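Local coordinates for protein putative mannose-1-phosphate guanylyl transferase (Thermus thermophilus, PDB 2CU2) that probably transfers a guanylyl group from GTP to mannose 1-phosphate, making GDP-mannose, as a member of the nucleotidyl transferase family, at residues P252-G257 and E263-Q268. Residues are numbered along the deposited sequence; the frame is centred on the assembly and turned at random.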
ATOM      1  N   PRO A 252     -11.264  11.428 -26.901  1.00 33.10           N
ATOM      2  CA  PRO A 252     -11.130  11.441 -25.455  1.00 32.71           C
ATOM      3  C   PRO A 252      -9.821  12.113 -25.035  1.00 31.61           C
ATOM      4  O   PRO A 252      -8.767  11.904 -25.622  1.00 31.57           O
ATOM      5  CB  PRO A 252     -11.165   9.992 -24.969  1.00 32.02           C
ATOM      6  CG  PRO A 252     -11.814   9.199 -26.099  1.00 33.04           C
ATOM      7  CD  PRO A 252     -11.410  10.064 -27.386  1.00 32.31           C
ATOM      8  N   TRP A 253      -9.931  12.978 -24.010  1.00 29.52           N
ATOM      9  CA  TRP A 253      -8.753  13.749 -23.631  1.00 30.23           C
ATOM     10  C   TRP A 253      -8.751  14.120 -22.143  1.00 30.22           C
ATOM     11  O   TRP A 253      -9.742  14.556 -21.571  1.00 31.75           O
ATOM     12  CB  TRP A 253      -8.719  15.017 -24.487  1.00 29.89           C
ATOM     13  CG  TRP A 253      -7.638  15.917 -24.029  1.00 30.65           C
ATOM     14  CD1 TRP A 253      -6.299  15.931 -24.481  1.00 30.69           C
ATOM     15  CD2 TRP A 253      -7.759  16.993 -23.068  1.00 31.04           C
ATOM     16  NE1 TRP A 253      -5.565  16.917 -23.904  1.00 29.96           N
ATOM     17  CE2 TRP A 253      -6.491  17.616 -22.976  1.00 30.43           C
ATOM     18  CE3 TRP A 253      -8.813  17.468 -22.292  1.00 29.96           C
ATOM     19  CZ2 TRP A 253      -6.308  18.694 -22.124  1.00 30.15           C
ATOM     20  CZ3 TRP A 253      -8.632  18.546 -21.440  1.00 30.85           C
ATOM     21  CH2 TRP A 253      -7.369  19.159 -21.353  1.00 29.61           C
ATOM     22  N   ASP A 254      -7.586  13.886 -21.509  1.00 28.31           N
ATOM     23  CA  ASP A 254      -7.413  14.264 -20.109  1.00 27.30           C
ATOM     24  C   ASP A 254      -5.972  14.721 -19.859  1.00 27.80           C
ATOM     25  O   ASP A 254      -5.024  14.208 -20.433  1.00 27.42           O
ATOM     26  CB  ASP A 254      -7.722  13.040 -19.244  1.00 28.61           C
ATOM     27  CG  ASP A 254      -8.246  13.492 -17.887  1.00 31.63           C
ATOM     28  OD1 ASP A 254      -7.446  14.009 -17.105  1.00 30.89           O
ATOM     29  OD2 ASP A 254      -9.433  13.307 -17.620  1.00 32.12           O
ATOM     30  N   ASP A 255      -5.822  15.747 -19.005  1.00 26.89           N
ATOM     31  CA  ASP A 255      -4.470  16.219 -18.737  1.00 29.01           C
ATOM     32  C   ASP A 255      -3.714  15.285 -17.782  1.00 28.16           C
ATOM     33  O   ASP A 255      -2.509  15.390 -17.588  1.00 28.42           O
ATOM     34  CB  ASP A 255      -4.534  17.655 -18.198  1.00 29.99           C
ATOM     35  CG  ASP A 255      -4.896  17.671 -16.718  1.00 34.87           C
ATOM     36  OD1 ASP A 255      -4.474  18.611 -16.040  1.00 37.78           O
ATOM     37  OD2 ASP A 255      -5.619  16.788 -16.270  1.00 34.46           O
ATOM     38  N   VAL A 256      -4.477  14.351 -17.176  1.00 28.48           N
ATOM     39  CA  VAL A 256      -3.887  13.414 -16.219  1.00 27.97           C
ATOM     40  C   VAL A 256      -3.173  14.121 -15.064  1.00 27.98           C
ATOM     41  O   VAL A 256      -2.040  13.814 -14.714  1.00 30.19           O
ATOM     42  CB  VAL A 256      -2.908  12.497 -16.953  1.00 30.18           C
ATOM     43  CG1 VAL A 256      -2.569  11.299 -16.070  1.00 29.91           C
ATOM     44  CG2 VAL A 256      -3.520  12.006 -18.254  1.00 28.56           C
ATOM     45  N   GLY A 257      -3.863  15.118 -14.478  1.00 25.93           N
ATOM     46  CA  GLY A 257      -3.233  15.946 -13.450  1.00 28.21           C
ATOM     47  C   GLY A 257      -3.089  15.212 -12.118  1.00 27.34           C
ATOM     48  O   GLY A 257      -2.175  15.446 -11.337  1.00 28.03           O
ATOM     49  N   GLU A 263      -9.274   7.180 -13.497  1.00 29.50           N
ATOM     50  CA  GLU A 263     -10.645   6.719 -13.578  1.00 30.01           C
ATOM     51  C   GLU A 263     -11.337   7.384 -14.770  1.00 30.28           C
ATOM     52  O   GLU A 263     -12.007   6.721 -15.561  1.00 29.27           O
ATOM     53  CB  GLU A 263     -11.387   7.044 -12.285  1.00 30.34           C
ATOM     54  CG  GLU A 263     -12.864   6.730 -12.327  1.00 32.95           C
ATOM     55  CD  GLU A 263     -13.527   6.948 -10.978  1.00 35.33           C
ATOM     56  OE1 GLU A 263     -13.147   6.264 -10.005  1.00 35.71           O
ATOM     57  OE2 GLU A 263     -14.424   7.806 -10.890  1.00 37.56           O
ATOM     58  N   ARG A 264     -11.161   8.697 -14.896  1.00 29.19           N
ATOM     59  CA  ARG A 264     -11.769   9.444 -15.990  1.00 30.84           C
ATOM     60  C   ARG A 264     -11.289   8.894 -17.325  1.00 31.01           C
ATOM     61  O   ARG A 264     -12.080   8.677 -18.249  1.00 31.95           O
ATOM     62  CB  ARG A 264     -11.410  10.932 -15.891  1.00 30.03           C
ATOM     63  CG  ARG A 264     -11.839  11.597 -14.581  1.00 33.52           C
ATOM     64  CD  ARG A 264     -11.741  13.111 -14.669  1.00 35.57           C
ATOM     65  NE  ARG A 264     -10.393  13.561 -15.024  1.00 37.63           N
ATOM     66  CZ  ARG A 264      -9.618  14.309 -14.242  1.00 38.29           C
ATOM     67  NH1 ARG A 264     -10.047  14.700 -13.046  1.00 38.82           N
ATOM     68  NH2 ARG A 264      -8.408  14.669 -14.656  1.00 38.20           N
ATOM     69  N   VAL A 265      -9.987   8.663 -17.428  1.00 30.60           N
ATOM     70  CA  VAL A 265      -9.434   8.148 -18.666  1.00 30.95           C
ATOM     71  C   VAL A 265     -10.035   6.789 -19.033  1.00 31.81           C
ATOM     72  O   VAL A 265     -10.325   6.543 -20.198  1.00 30.80           O
ATOM     73  CB  VAL A 265      -7.898   8.038 -18.590  1.00 31.22           C
ATOM     74  CG1 VAL A 265      -7.370   7.299 -19.822  1.00 31.36           C
ATOM     75  CG2 VAL A 265      -7.285   9.438 -18.513  1.00 27.92           C
ATOM     76  N   PHE A 266     -10.245   5.918 -18.046  1.00 31.07           N
ATOM     77  CA  PHE A 266     -10.781   4.609 -18.408  1.00 32.50           C
ATOM     78  C   PHE A 266     -12.179   4.733 -19.044  1.00 33.27           C
ATOM     79  O   PHE A 266     -12.571   3.975 -19.923  1.00 34.88           O
ATOM     80  CB  PHE A 266     -10.823   3.744 -17.141  1.00 30.89           C
ATOM     81  CG  PHE A 266      -9.603   2.854 -17.039  1.00 32.36           C
ATOM     82  CD1 PHE A 266      -8.327   3.413 -17.067  1.00 32.34           C
ATOM     83  CD2 PHE A 266      -9.750   1.475 -16.921  1.00 33.05           C
ATOM     84  CE1 PHE A 266      -7.208   2.590 -17.000  1.00 33.16           C
ATOM     85  CE2 PHE A 266      -8.621   0.660 -16.853  1.00 32.35           C
ATOM     86  CZ  PHE A 266      -7.352   1.216 -16.892  1.00 34.10           C
ATOM     87  N   SER A 267     -12.956   5.718 -18.541  1.00 32.18           N
ATOM     88  CA  SER A 267     -14.270   6.002 -19.111  1.00 33.11           C
ATOM     89  C   SER A 267     -15.203   4.786 -19.084  1.00 32.85           C
ATOM     90  O   SER A 267     -15.872   4.442 -20.052  1.00 33.76           O
ATOM     91  CB  SER A 267     -14.082   6.510 -20.542  1.00 34.01           C
ATOM     92  OG  SER A 267     -13.660   7.878 -20.501  1.00 36.37           O
ATOM     93  N   GLN A 268     -15.214   4.116 -17.921  1.00 31.48           N
ATOM     94  CA  GLN A 268     -16.142   3.002 -17.744  1.00 31.31           C
ATOM     95  C   GLN A 268     -17.190   3.309 -16.663  1.00 31.45           C
ATOM     96  O   GLN A 268     -17.365   4.440 -16.222  1.00 31.31           O
ATOM     97  CB  GLN A 268     -15.333   1.759 -17.362  1.00 29.07           C
ATOM     98  CG  GLN A 268     -14.372   2.036 -16.203  1.00 27.40           C
ATOM     99  CD  GLN A 268     -13.468   0.846 -16.000  1.00 29.96           C
ATOM    100  OE1 GLN A 268     -12.928   0.259 -16.920  1.00 31.94           O
ATOM    101  NE2 GLN A 268     -13.278   0.530 -14.706  1.00 28.70           N
TER
HETATM  102  O   HOH W   1      -6.589  16.491 -13.631  1.00 39.30           O
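R264 grips the carboxylate of D254 side-on in a two-bond salt bridge. NH2 of R264 donates to OD1 of D254 at 2.7 Å, almost straight at 175°. NE of R264 donates to OD2 of D254 at 2.8 Å. Each oxygen uses its syn lone pair, and the two flat groups lie nearly in one plane, 11° apart. The R264 chain bends at chi3 (-57°), which brings the edge carrying NE and NH2 against the acid.

OD1 of D254 also serves its own loop. The backbone N of V256 donates to OD1 of D254 at 3.0 Å, on the anti lone pair, and closes an Asx turn. OD1 therefore takes two donors from different sides.

D255 adds a second acid near the guanidinium edge. Its OD2 is a long 3.9 Å from NH2 of R264, and water 1 bridges them, donating to OD2 of D255 at 2.8 Å and accepting from NH2 of R264 at the same distance. Y148 also hydrogen-bonds to this oxygen of D255.

The apolar part is small. CG2 of V265 touches CB of D254 at 3.7 Å. V265 also packs on Y111, from the strand 111-112 that pairs with strand 253-254.

At the helix end, S267 OG donates to the carbonyl O of R264. S267 has positive phi and leaves the helix there.

With an alanine at D254, R264 would probably lose its paired carboxylate, and the V256 N-H its Asx-turn acceptor.

The contact ties the turn after strand 253-254 to helix 261-266 within the nucleotidyl transferase region. Two acids near one arginine, with R143 also close to its NE, suggest that D254 offsets crowded positive charge while fixing the plane of the guanidinium.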